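Local coordinates for putative capsular polysaccharide biosynthesis protein (Streptococcus pneumoniae serotype 4, PDB 6EWJ), which probably serves as a pyridoxal 5'-phosphate-dependent sugar aminotransferase in the biosynthesis of teichoic acid, at residues A[173-178]-A[195-200]; A[56-61]-A[212-217]; A[67-72]-A[97-102]; A[141-146]-A[183-188]. All blocks are in the same frame, centred on the assembly; numbering follows the deposited sequence.

Contact 1 (A[173-178]-A[195-200]); sequences IVSDSA and DFTSFS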
loop_
_atom_site.group_PDB
_atom_site.type_symbol
_atom_site.label_atom_id
_atom_site.label_comp_id
_atom_site.label_asym_id
_atom_site.label_seq_id
_atom_site.Cartn_x
_atom_site.Cartn_y
_atom_site.Cartn_z
ATOM N N ILE A 173 20.044 -4.170 -13.242
ATOM C CA ILE A 173 19.951 -2.730 -13.195
ATOM C C ILE A 173 18.521 -2.316 -13.171
ATOM O O ILE A 173 17.807 -2.595 -14.112
ATOM C CB ILE A 173 20.687 -2.038 -14.358
ATOM C CG1 ILE A 173 22.153 -2.471 -14.369
ATOM C CG2 ILE A 173 20.586 -0.529 -14.186
ATOM C CD1 ILE A 173 22.963 -1.897 -15.507
ATOM N N VAL A 174 18.125 -1.638 -12.087
ATOM C CA VAL A 174 16.745 -1.259 -11.844
ATOM C C VAL A 174 16.665 0.250 -11.851
ATOM O O VAL A 174 17.162 0.916 -10.927
ATOM C CB VAL A 174 16.252 -1.773 -10.495
ATOM C CG1 VAL A 174 14.846 -1.265 -10.201
ATOM C CG2 VAL A 174 16.342 -3.295 -10.465
ATOM N N SER A 175 15.974 0.797 -12.836
ATOM C CA SER A 175 15.782 2.239 -12.932
ATOM C C SER A 175 14.756 2.788 -11.946
ATOM O O SER A 175 13.567 2.372 -11.988
ATOM C CB SER A 175 15.314 2.630 -14.347
ATOM O OG SER A 175 14.977 4.031 -14.362
ATOM N N ASP A 176 15.170 3.745 -11.107
ATOM C CA ASP A 176 14.209 4.606 -10.453
ATOM C C ASP A 176 13.790 5.728 -11.372
ATOM O O ASP A 176 14.448 6.770 -11.451
ATOM C CB ASP A 176 14.728 5.147 -9.121
ATOM C CG ASP A 176 13.718 6.038 -8.426
ATOM O OD1 ASP A 176 12.634 6.330 -8.985
ATOM O OD2 ASP A 176 14.003 6.488 -7.283
ATOM N N SER A 177 12.698 5.476 -12.110
ATOM C CA SER A 177 12.087 6.446 -13.047
ATOM C C SER A 177 10.866 7.180 -12.482
ATOM O O SER A 177 9.927 7.528 -13.198
ATOM C CB SER A 177 11.726 5.750 -14.348
ATOM O OG SER A 177 12.896 5.516 -15.100
ATOM N N ALA A 178 10.887 7.460 -11.200
ATOM C CA ALA A 178 9.814 8.222 -10.622
ATOM C C ALA A 178 9.608 9.538 -11.421
ATOM O O ALA A 178 8.498 9.990 -11.553
ATOM C CB ALA A 178 10.070 8.478 -9.128
ATOM N N ASP A 195 16.927 -3.148 -16.853
ATOM C CA ASP A 195 16.339 -4.480 -16.675
ATOM C C ASP A 195 14.923 -4.414 -16.089
ATOM O O ASP A 195 13.974 -5.028 -16.588
ATOM C CB ASP A 195 17.261 -5.344 -15.825
ATOM C CG ASP A 195 18.590 -5.581 -16.476
ATOM O OD1 ASP A 195 18.638 -5.910 -17.692
ATOM O OD2 ASP A 195 19.627 -5.471 -15.775
ATOM N N PHE A 196 14.771 -3.639 -15.044
ATOM C CA PHE A 196 13.458 -3.327 -14.463
ATOM C C PHE A 196 13.390 -1.823 -14.252
ATOM O O PHE A 196 14.445 -1.165 -14.059
ATOM C CB PHE A 196 13.247 -4.037 -13.098
ATOM C CG PHE A 196 13.194 -5.524 -13.166
ATOM C CD1 PHE A 196 14.364 -6.271 -13.230
ATOM C CD2 PHE A 196 11.990 -6.191 -13.103
ATOM C CE1 PHE A 196 14.321 -7.649 -13.286
ATOM C CE2 PHE A 196 11.927 -7.574 -13.135
ATOM C CZ PHE A 196 13.095 -8.310 -13.236
ATOM N N THR A 197 12.170 -1.284 -14.258
ATOM C CA THR A 197 11.944 0.138 -14.016
ATOM C C THR A 197 10.743 0.350 -13.081
ATOM O O THR A 197 9.684 -0.275 -13.274
ATOM C CB THR A 197 11.743 0.910 -15.341
ATOM O OG1 THR A 197 12.855 0.655 -16.219
ATOM C CG2 THR A 197 11.619 2.407 -15.112
ATOM N N SER A 198 10.890 1.257 -12.114
ATOM C CA SER A 198 9.738 1.811 -11.370
ATOM C C SER A 198 9.402 3.233 -11.775
ATOM O O SER A 198 10.266 4.073 -11.906
ATOM C CB SER A 198 9.960 1.817 -9.819
ATOM O OG SER A 198 11.218 2.365 -9.535
ATOM N N PHE A 199 8.122 3.493 -11.872
ATOM C CA PHE A 199 7.562 4.796 -12.136
ATOM C C PHE A 199 6.667 5.254 -11.006
ATOM O O PHE A 199 6.091 4.424 -10.260
ATOM C CB PHE A 199 6.702 4.731 -13.406
ATOM C CG PHE A 199 7.484 4.500 -14.678
ATOM C CD1 PHE A 199 8.171 5.534 -15.276
ATOM C CD2 PHE A 199 7.485 3.240 -15.309
ATOM C CE1 PHE A 199 8.914 5.336 -16.454
ATOM C CE2 PHE A 199 8.204 3.031 -16.488
ATOM C CZ PHE A 199 8.893 4.084 -17.058
ATOM N N SER A 200 6.480 6.566 -10.918
ATOM C CA SER A 200 5.685 7.163 -9.839
ATOM C C SER A 200 4.605 7.986 -10.521
ATOM O O SER A 200 4.909 8.749 -11.415
ATOM C CB SER A 200 6.475 8.126 -8.958
ATOM O OG SER A 200 5.638 8.760 -8.005
#

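Contact 2 (A[56-61]-A[212-217]); sequences PKTVCL and GGSATW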
loop_
_atom_site.group_PDB
_atom_site.type_symbol
_atom_site.label_atom_id
_atom_site.label_comp_id
_atom_site.label_asym_id
_atom_site.label_seq_id
_atom_site.Cartn_x
_atom_site.Cartn_y
_atom_site.Cartn_z
ATOM N N PRO A 56 6.807 -5.315 -22.418
ATOM C CA PRO A 56 5.719 -6.281 -22.682
ATOM C C PRO A 56 4.603 -6.244 -21.686
ATOM O O PRO A 56 3.446 -6.447 -22.051
ATOM C CB PRO A 56 6.435 -7.652 -22.694
ATOM C CG PRO A 56 7.686 -7.437 -21.962
ATOM C CD PRO A 56 8.092 -5.991 -22.213
ATOM N N LYS A 57 4.927 -5.972 -20.422
ATOM C CA LYS A 57 3.909 -6.000 -19.374
ATOM C C LYS A 57 4.222 -4.930 -18.354
ATOM O O LYS A 57 5.394 -4.653 -18.113
ATOM C CB LYS A 57 3.915 -7.330 -18.637
ATOM C CG LYS A 57 3.646 -8.581 -19.436
ATOM C CD LYS A 57 2.237 -8.671 -19.993
ATOM C CE LYS A 57 1.182 -8.947 -18.930
ATOM N NZ LYS A 57 -0.084 -9.439 -19.587
ATOM N N THR A 58 3.166 -4.349 -17.772
ATOM C CA THR A 58 3.326 -3.381 -16.673
ATOM C C THR A 58 2.426 -3.808 -15.497
ATOM O O THR A 58 1.321 -4.349 -15.718
ATOM C CB THR A 58 2.978 -1.994 -17.154
ATOM O OG1 THR A 58 3.848 -1.672 -18.255
ATOM C CG2 THR A 58 3.129 -0.957 -16.071
ATOM N N VAL A 59 2.928 -3.598 -14.290
ATOM C CA VAL A 59 2.201 -3.913 -13.038
ATOM C C VAL A 59 1.944 -2.593 -12.345
ATOM O O VAL A 59 2.883 -1.905 -11.935
ATOM C CB VAL A 59 3.009 -4.822 -12.122
ATOM C CG1 VAL A 59 2.216 -5.121 -10.835
ATOM C CG2 VAL A 59 3.387 -6.086 -12.838
ATOM N N CYS A 60 0.687 -2.190 -12.329
ATOM C CA CYS A 60 0.304 -0.908 -11.767
ATOM C C CYS A 60 0.048 -1.152 -10.285
ATOM O O CYS A 60 -0.595 -2.150 -9.911
ATOM C CB CYS A 60 -0.946 -0.360 -12.400
ATOM S SG CYS A 60 -0.616 0.538 -13.912
ATOM N N LEU A 61 0.623 -0.275 -9.454
ATOM C CA LEU A 61 0.586 -0.449 -8.004
ATOM C C LEU A 61 0.298 0.897 -7.332
ATOM O O LEU A 61 0.093 1.942 -8.001
ATOM C CB LEU A 61 1.931 -1.006 -7.553
ATOM C CG LEU A 61 2.446 -2.333 -8.134
ATOM C CD1 LEU A 61 3.913 -2.541 -7.845
ATOM C CD2 LEU A 61 1.644 -3.468 -7.602
ATOM N N GLY A 212 0.174 6.456 -6.803
ATOM C CA GLY A 212 0.291 5.323 -7.674
ATOM C C GLY A 212 1.692 5.183 -8.226
ATOM O O GLY A 212 2.568 6.043 -8.034
ATOM N N GLY A 213 1.916 4.068 -8.898
ATOM C CA GLY A 213 3.118 3.844 -9.617
ATOM C C GLY A 213 3.047 2.523 -10.311
ATOM O O GLY A 213 1.958 1.856 -10.372
ATOM N N SER A 214 4.156 2.187 -10.951
ATOM C CA SER A 214 4.230 0.940 -11.664
ATOM C C SER A 214 5.610 0.333 -11.662
ATOM O O SER A 214 6.613 1.052 -11.551
ATOM C CB SER A 214 3.713 1.131 -13.129
ATOM O OG SER A 214 4.653 1.898 -13.900
ATOM N N ALA A 215 5.634 -0.969 -11.903
ATOM C CA ALA A 215 6.833 -1.743 -12.241
ATOM C C ALA A 215 6.705 -2.311 -13.643
ATOM O O ALA A 215 5.666 -2.860 -14.039
ATOM C CB ALA A 215 7.008 -2.901 -11.288
ATOM N N THR A 216 7.787 -2.228 -14.379
ATOM C CA THR A 216 7.894 -2.913 -15.632
ATOM C C THR A 216 9.335 -3.402 -15.835
ATOM O O THR A 216 10.215 -3.161 -14.993
ATOM C CB THR A 216 7.396 -2.016 -16.797
ATOM O OG1 THR A 216 7.231 -2.796 -17.997
ATOM C CG2 THR A 216 8.368 -0.841 -17.048
ATOM N N TRP A 217 9.554 -4.081 -16.965
ATOM C CA TRP A 217 10.826 -4.674 -17.284
ATOM C C TRP A 217 11.000 -4.700 -18.787
ATOM O O TRP A 217 10.035 -4.867 -19.530
ATOM C CB TRP A 217 10.972 -6.091 -16.707
ATOM C CG TRP A 217 9.892 -7.052 -17.113
ATOM C CD1 TRP A 217 9.903 -7.917 -18.202
ATOM C CD2 TRP A 217 8.666 -7.268 -16.436
ATOM N NE1 TRP A 217 8.722 -8.644 -18.237
ATOM C CE2 TRP A 217 7.954 -8.261 -17.152
ATOM C CE3 TRP A 217 8.072 -6.690 -15.302
ATOM C CZ2 TRP A 217 6.701 -8.691 -16.753
ATOM C CZ3 TRP A 217 6.793 -7.128 -14.910
ATOM C CH2 TRP A 217 6.137 -8.109 -15.634
#

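Contact 3 (A[67-72]-A[97-102]); sequences ALELIL and ITHVGA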
loop_
_atom_site.group_PDB
_atom_site.type_symbol
_atom_site.label_atom_id
_atom_site.label_comp_id
_atom_site.label_asym_id
_atom_site.label_seq_id
_atom_site.Cartn_x
_atom_site.Cartn_y
_atom_site.Cartn_z
ATOM N N ALA A 67 6.500 -0.392 -6.033
ATOM C CA ALA A 67 7.025 -1.026 -7.221
ATOM C C ALA A 67 8.478 -1.388 -7.078
ATOM O O ALA A 67 8.894 -2.508 -7.389
ATOM C CB ALA A 67 6.826 -0.126 -8.447
ATOM N N LEU A 68 9.287 -0.426 -6.605
ATOM C CA LEU A 68 10.720 -0.677 -6.422
ATOM C C LEU A 68 10.955 -1.783 -5.379
ATOM O O LEU A 68 11.719 -2.735 -5.603
ATOM C CB LEU A 68 11.442 0.607 -6.023
ATOM C CG LEU A 68 12.955 0.721 -6.195
ATOM C CD1 LEU A 68 13.450 0.356 -7.596
ATOM C CD2 LEU A 68 13.406 2.139 -5.804
ATOM N N GLU A 69 10.272 -1.710 -4.251
ATOM C CA GLU A 69 10.332 -2.830 -3.300
ATOM C C GLU A 69 9.995 -4.169 -3.934
ATOM O O GLU A 69 10.680 -5.188 -3.659
ATOM C CB GLU A 69 9.464 -2.594 -2.028
ATOM C CG GLU A 69 9.807 -3.563 -0.919
ATOM C CD GLU A 69 9.319 -3.146 0.485
ATOM O OE1 GLU A 69 9.135 -1.935 0.758
ATOM O OE2 GLU A 69 9.157 -4.030 1.358
ATOM N N LEU A 70 8.879 -4.232 -4.672
ATOM C CA LEU A 70 8.464 -5.526 -5.249
ATOM C C LEU A 70 9.467 -6.070 -6.236
ATOM O O LEU A 70 9.692 -7.270 -6.278
ATOM C CB LEU A 70 7.066 -5.489 -5.844
ATOM C CG LEU A 70 5.915 -5.400 -4.809
ATOM C CD1 LEU A 70 4.609 -5.722 -5.510
ATOM C CD2 LEU A 70 6.100 -6.283 -3.581
ATOM N N ILE A 71 10.086 -5.191 -7.012
ATOM C CA ILE A 71 11.165 -5.616 -7.908
ATOM C C ILE A 71 12.264 -6.337 -7.098
ATOM O O ILE A 71 12.690 -7.444 -7.437
ATOM C CB ILE A 71 11.745 -4.415 -8.701
ATOM C CG1 ILE A 71 10.686 -3.887 -9.682
ATOM C CG2 ILE A 71 13.017 -4.827 -9.436
ATOM C CD1 ILE A 71 11.001 -2.546 -10.306
ATOM N N LEU A 72 12.694 -5.684 -6.009
ATOM C CA LEU A 72 13.659 -6.298 -5.140
ATOM C C LEU A 72 13.179 -7.606 -4.576
ATOM O O LEU A 72 13.956 -8.550 -4.485
ATOM C CB LEU A 72 14.068 -5.349 -4.011
ATOM C CG LEU A 72 14.750 -4.048 -4.395
ATOM C CD1 LEU A 72 15.168 -3.342 -3.105
ATOM C CD2 LEU A 72 15.939 -4.268 -5.309
ATOM N N ILE A 97 15.683 -0.901 0.127
ATOM C CA ILE A 97 16.802 -1.812 0.300
ATOM C C ILE A 97 16.785 -2.312 1.721
ATOM O O ILE A 97 16.907 -3.533 1.983
ATOM C CB ILE A 97 18.140 -1.134 0.010
ATOM C CG1 ILE A 97 18.161 -0.587 -1.439
ATOM C CG2 ILE A 97 19.281 -2.116 0.237
ATOM C CD1 ILE A 97 19.255 0.405 -1.711
ATOM N N THR A 98 16.562 -1.392 2.656
ATOM C CA THR A 98 16.540 -1.782 4.072
ATOM C C THR A 98 15.279 -2.600 4.350
ATOM O O THR A 98 15.309 -3.514 5.192
ATOM C CB THR A 98 16.656 -0.587 5.032
ATOM O OG1 THR A 98 15.492 0.230 4.941
ATOM C CG2 THR A 98 17.892 0.263 4.699
ATOM N N HIS A 99 14.186 -2.311 3.650
ATOM C CA HIS A 99 12.956 -3.074 3.836
ATOM C C HIS A 99 13.101 -4.552 3.583
ATOM O O HIS A 99 12.545 -5.371 4.339
ATOM C CB HIS A 99 11.818 -2.561 2.983
ATOM C CG HIS A 99 11.361 -1.189 3.353
ATOM N ND1 HIS A 99 10.365 -0.535 2.663
ATOM C CD2 HIS A 99 11.758 -0.344 4.340
ATOM C CE1 HIS A 99 10.177 0.659 3.187
ATOM N NE2 HIS A 99 11.045 0.817 4.184
ATOM N N VAL A 100 13.860 -4.919 2.556
ATOM C CA VAL A 100 14.079 -6.324 2.234
ATOM C C VAL A 100 15.250 -6.920 2.996
ATOM O O VAL A 100 15.567 -8.096 2.858
ATOM C CB VAL A 100 14.258 -6.537 0.699
ATOM C CG1 VAL A 100 13.068 -6.014 -0.030
ATOM C CG2 VAL A 100 15.552 -5.888 0.183
ATOM N N GLY A 101 15.924 -6.092 3.796
ATOM C CA GLY A 101 17.008 -6.527 4.648
ATOM C C GLY A 101 18.378 -6.552 4.005
ATOM O O GLY A 101 19.287 -7.096 4.585
ATOM N N ALA A 102 18.496 -6.009 2.798
ATOM C CA ALA A 102 19.762 -5.882 2.109
ATOM C C ALA A 102 20.541 -4.670 2.637
ATOM O O ALA A 102 20.020 -3.853 3.389
ATOM C CB ALA A 102 19.546 -5.734 0.608
#

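Contact 4 (A[141-146]-A[183-188]); sequences VCDYDR and STYKGQ. Unlike the reference sequence in segment 183-188: Thr184 (reference Ile).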
loop_
_atom_site.group_PDB
_atom_site.type_symbol
_atom_site.label_atom_id
_atom_site.label_comp_id
_atom_site.label_asym_id
_atom_site.label_seq_id
_atom_site.Cartn_x
_atom_site.Cartn_y
_atom_site.Cartn_z
ATOM N N VAL A 141 17.702 10.748 -18.060
ATOM C CA VAL A 141 17.991 9.329 -17.954
ATOM C C VAL A 141 19.491 9.173 -17.874
ATOM O O VAL A 141 20.205 9.877 -18.579
ATOM C CB VAL A 141 17.456 8.529 -19.174
ATOM C CG1 VAL A 141 17.893 7.074 -19.114
ATOM C CG2 VAL A 141 15.926 8.579 -19.187
ATOM N N CYS A 142 19.969 8.246 -17.036
ATOM C CA CYS A 142 21.401 7.965 -16.904
ATOM C C CYS A 142 22.121 7.356 -18.152
ATOM O O CYS A 142 21.502 6.941 -19.124
ATOM C CB CYS A 142 21.641 7.064 -15.711
ATOM S SG CYS A 142 21.197 7.913 -14.145
ATOM N N ASP A 143 23.438 7.290 -18.070
ATOM C CA ASP A 143 24.317 6.770 -19.145
ATOM C C ASP A 143 24.238 5.243 -19.120
ATOM O O ASP A 143 25.090 4.566 -18.529
ATOM C CB ASP A 143 25.746 7.294 -18.825
ATOM C CG ASP A 143 26.772 7.000 -19.869
ATOM O OD1 ASP A 143 26.479 6.406 -20.920
ATOM O OD2 ASP A 143 27.952 7.334 -19.560
ATOM N N TYR A 144 23.174 4.698 -19.714
ATOM C CA TYR A 144 22.949 3.242 -19.665
ATOM C C TYR A 144 24.009 2.439 -20.414
ATOM O O TYR A 144 24.359 1.360 -19.966
ATOM C CB TYR A 144 21.508 2.858 -20.010
ATOM C CG TYR A 144 20.634 2.970 -18.796
ATOM C CD1 TYR A 144 20.023 4.172 -18.464
ATOM C CD2 TYR A 144 20.492 1.883 -17.917
ATOM C CE1 TYR A 144 19.232 4.282 -17.325
ATOM C CE2 TYR A 144 19.722 1.986 -16.767
ATOM C CZ TYR A 144 19.095 3.182 -16.483
ATOM O OH TYR A 144 18.352 3.309 -15.342
ATOM N N ASP A 145 24.569 2.961 -21.506
ATOM C CA ASP A 145 25.656 2.260 -22.147
ATOM C C ASP A 145 26.800 2.008 -21.174
ATOM O O ASP A 145 27.337 0.914 -21.150
ATOM C CB ASP A 145 26.182 2.998 -23.391
ATOM C CG ASP A 145 25.178 2.966 -24.563
ATOM O OD1 ASP A 145 24.155 2.272 -24.489
ATOM O OD2 ASP A 145 25.451 3.672 -25.559
ATOM N N ARG A 146 27.161 3.012 -20.393
ATOM C CA ARG A 146 28.221 2.845 -19.401
ATOM C C ARG A 146 27.801 1.900 -18.265
ATOM O O ARG A 146 28.530 0.981 -17.903
ATOM C CB ARG A 146 28.626 4.186 -18.821
ATOM C CG ARG A 146 29.772 4.117 -17.827
ATOM C CD ARG A 146 31.056 3.534 -18.442
ATOM N NE ARG A 146 32.043 3.230 -17.405
ATOM C CZ ARG A 146 32.829 4.113 -16.796
ATOM N NH1 ARG A 146 32.775 5.405 -17.086
ATOM N NH2 ARG A 146 33.674 3.685 -15.859
ATOM N N SER A 183 10.432 9.995 -20.667
ATOM C CA SER A 183 11.782 10.370 -21.031
ATOM C C SER A 183 12.326 9.341 -22.027
ATOM O O SER A 183 11.856 8.209 -22.062
ATOM C CB SER A 183 12.693 10.422 -19.794
ATOM O OG SER A 183 12.214 11.383 -18.855
ATOM N N THR A 184 13.303 9.749 -22.826
ATOM C CA THR A 184 14.013 8.835 -23.735
ATOM C C THR A 184 15.548 8.956 -23.638
ATOM O O THR A 184 16.085 9.976 -23.254
ATOM C CB THR A 184 13.639 9.068 -25.202
ATOM O OG1 THR A 184 14.068 10.372 -25.539
ATOM C CG2 THR A 184 12.132 8.914 -25.427
ATOM N N TYR A 185 16.204 7.839 -23.943
ATOM C CA TYR A 185 17.651 7.668 -23.986
ATOM C C TYR A 185 17.945 6.967 -25.293
ATOM O O TYR A 185 17.537 5.823 -25.498
ATOM C CB TYR A 185 18.107 6.779 -22.841
ATOM C CG TYR A 185 19.541 6.387 -22.861
ATOM C CD1 TYR A 185 20.487 7.275 -22.478
ATOM C CD2 TYR A 185 19.938 5.100 -23.183
ATOM C CE1 TYR A 185 21.838 6.954 -22.528
ATOM C CE2 TYR A 185 21.279 4.745 -23.226
ATOM C CZ TYR A 185 22.231 5.698 -22.902
ATOM O OH TYR A 185 23.557 5.392 -22.877
ATOM N N LYS A 186 18.661 7.660 -26.180
ATOM C CA LYS A 186 18.978 7.179 -27.516
ATOM C C LYS A 186 17.702 6.780 -28.230
ATOM O O LYS A 186 17.647 5.749 -28.878
ATOM C CB LYS A 186 20.005 6.052 -27.451
ATOM C CG LYS A 186 21.347 6.574 -26.907
ATOM C CD LYS A 186 22.438 5.528 -26.865
ATOM C CE LYS A 186 23.752 6.175 -26.462
ATOM N NZ LYS A 186 24.827 5.758 -27.357
ATOM N N GLY A 187 16.664 7.610 -28.071
ATOM C CA GLY A 187 15.381 7.362 -28.698
ATOM C C GLY A 187 14.486 6.311 -28.060
ATOM O O GLY A 187 13.368 6.101 -28.576
ATOM N N GLN A 188 14.938 5.637 -26.996
ATOM C CA GLN A 188 14.139 4.562 -26.399
ATOM C C GLN A 188 13.486 5.056 -25.109
ATOM O O GLN A 188 14.146 5.744 -24.326
ATOM C CB GLN A 188 14.981 3.350 -26.065
ATOM C CG GLN A 188 15.967 2.824 -27.092
ATOM C CD GLN A 188 17.093 2.051 -26.401
ATOM O OE1 GLN A 188 17.088 0.832 -26.396
ATOM N NE2 GLN A 188 18.066 2.777 -25.789
#

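Contact 1 (A[173-178]-A[195-200])
The Phe199 ring meets Ser177 at one end of this strand pair: CE1 of Phe199 lies 3.5 Å from CB of Ser177, while the methyl CG2 of Thr197 sits over one face of the ring, displaced toward its rim. That methyl is wedged against the other strand as well, its 3.4 Å approach to Ser177 CB being tighter than ordinary van der Waals contact. At the far end the flat group is the carboxylate of Asp195. Its OD2 accepts from Ile173 N at 2.9 Å on the lone pair away from the other oxygen, in a nearly straight bond (174°). With CG beside its own backbone N (chi1 -63°), Asp195 turns the acid to that amide, and the same oxygen has a salt bridge to Arg170.

Between these ends the strands 173-177 and 196-200 run parallel. Ser175 N donates to Phe196 O (2.8 Å), and Ser198 N returns the link to Ser175 O (2.9 Å). Val174 and Phe196 side chains lie on one face of the sheet, Ser175 and Thr197 on the other; CG2 of Val174 is 4.1 Å from CB of Phe196. Asp176 OD1 accepts from Ala178 N in an Asx turn, its OD2 bonding Ser93. Ala178 CB then packs on Ser200 CB, 3.6 Å away. The pair belongs to the central sheet of the fold type I (aspartate aminotransferase-like) PLP-dependent enzymes, and Ser200 is a residue that binds pyridoxal phosphate. Gripped by an amide and a guanidinium, the buried Asp195 carboxylate is probably ionised.

Contact 2 (A[56-61]-A[212-217])
Trp217 reaches across from its own strand to the residues leading into strand 58-61. Its CB lies near O of Asp195, the residue just before strand 196-200, which flanks 213-217 on its other side. CG then stands between the backbone N and the carbonyl carbon (chi1 56°), a crowded position that lays the indole along Pro56, Lys57 and Val59. CD1 is 4.4 Å from Pro56 CG, and NE1, which passes the same proline, bonds to Asp225. Farther round, CZ2 comes within 3.6 Å of Lys57 CB, and CH2 touches the same carbon; the two side chains run alongside each other. Trp217 CZ3 closes the circuit, with the methyl CG2 of Val59 at the ring edge, 4.1 Å away. Over one face of the indole lies the carbonyl oxygen of Lys57.

Strand 58-61 is one of the two outermost strands of the seven-stranded mixed sheet within the chain, and 213-217 beside it runs antiparallel to all the others, as in PLP-dependent enzymes of fold type I. Val59 and Ala215 form a hydrogen-bonded pair, Val59 N to Ala215 O at 2.8 Å and Ala215 N to Val59 O at 2.9 Å. Leu61 and Gly213 form the next, with Leu61 N to Gly213 O at 2.7 Å and nearly straight (175°). In the non-hydrogen-bonded pair between them Cys60 faces Ser214. Toward Pro56, Thr216 OG1 donates to Lys57 O at 2.6 Å, approaching 27° out of the carbonyl plane.

Contact 3 (A[67-72]-A[97-102])
A histidine-carboxylate hydrogen bond, from His99 ND1 to Glu69 OE1 at 2.7 Å, joins helix 64-74 to the last turn of helix 92-99 at the subunit interface, with the His99 side chain about 5 Å from that of Thr65, a cofactor-binding residue. The bond is nearly straight (164°) and lies in the plane of the imidazole, yet it reaches the oxygen from above the carboxylate, 43° out of that plane. Glu69 presents the acid by an extended chain that leaves the helix with CG opposite its backbone N (chi1 -165°), crossing His99 at about a right angle. Its second oxygen, OE2, rests 3.4 Å from His99 CB and has a salt bridge to Arg73. Because His99 NE2 bonds to Pro260 O of the second subunit, both ring nitrogens face acceptors, which is consistent with a protonated imidazole; Tyr262 of that subunit stacks on the ring.

Beneath the polar pair the contact is aliphatic. Val100 CG1 touches both Glu69 CG and Leu72 CB, at 4.2 Å each, and Val100 CG2 is 4.2 Å from Leu72 CD1. The same Leu72 CD1 approaches Ile97 CA at 4.1 Å. Helix 92-99 then ends in a Schellman motif: Gly101, with positive phi, bonds back to Thr98 O, and Ala102 N weakly to Ile97 O.

Behind the contact, Ile97 packs on Val83 and Val85 of strand 82-86. On its other sides helix 64-74 leans through Leu68 and Ile71 on strand 196-200, and through Leu70 on helix 225-236.

Contact 4 (A[141-146]-A[183-188])
Tyr185 fills the close-packed half of this contact, its ring lodged against the backbone that enters helix 144-153. CG lies opposite the backbone N (chi1 173°), which sends the ring across Val141 toward the helix start. Val141 CG1 rests on Tyr185 CB at 3.7 Å, and its other methyl, CG2, touches Ser183 CB at 3.8 Å. Farther along the ring, CE1 is 3.4 Å from Cys142 O and CE2 is 3.7 Å from Tyr144 CB. At the tip, Tyr185 OH accepts from Asp145 N at 3.0 Å, in an almost straight bond (171°). It thus occupies an amide of the first helical turn, two residues after Asp143 at the N-cap position.

On the outer side the link across the contact is a salt bridge. Exposed Lys186 stretches back over Tyr185, its CG above the centre of one face of the ring, and its NZ pairs with Asp145 OD2 at 2.8 Å; the two side chains come from opposite directions, and NZ meets the oxygen nearly along its C-O bond. Lys186 and Gly187 make the corner of a type I' beta turn from Tyr185 to Gln188. There Tyr185 O takes two bonds, from Gln188 N and from Gln188 NE2 (3.1 Å), on opposite faces of its plane.

The turn joins strands 184-185 and 188-189 of a small antiparallel sheet, in which 184-185 lies between 188-189 and 314-315. On the inner side Tyr144 packs on Ile173 and Ser175 of strand 172-177, bonding through its hydroxyl to Glu136.

Contacts 1 and 2 share the central sheet: their centres are 9 Å apart, and strands 196-200 and 213-217 are neighbours, with Thr197 N 2.8 Å from Thr216 O, a probable hydrogen bond. The helical segment 67-72 of contact 3 covers one face of it, where Leu68 CD1 comes 3.4 Å from Val174 CG1 and Ala67 CB 3.3 Å from Ser214 O. Contact 4 reaches the other face through Tyr144, its OH 3.3 Å from Ser175 CB. Contacts 3 and 4 do not touch, their centres about 24 Å apart. The cofactor site reaches into contact 1 through Ser200, whose side chain is about 4 Å from those of Ala64, another cofactor-binding residue, and Lys205, the predicted attachment point. No cofactor is bound in this apo-form.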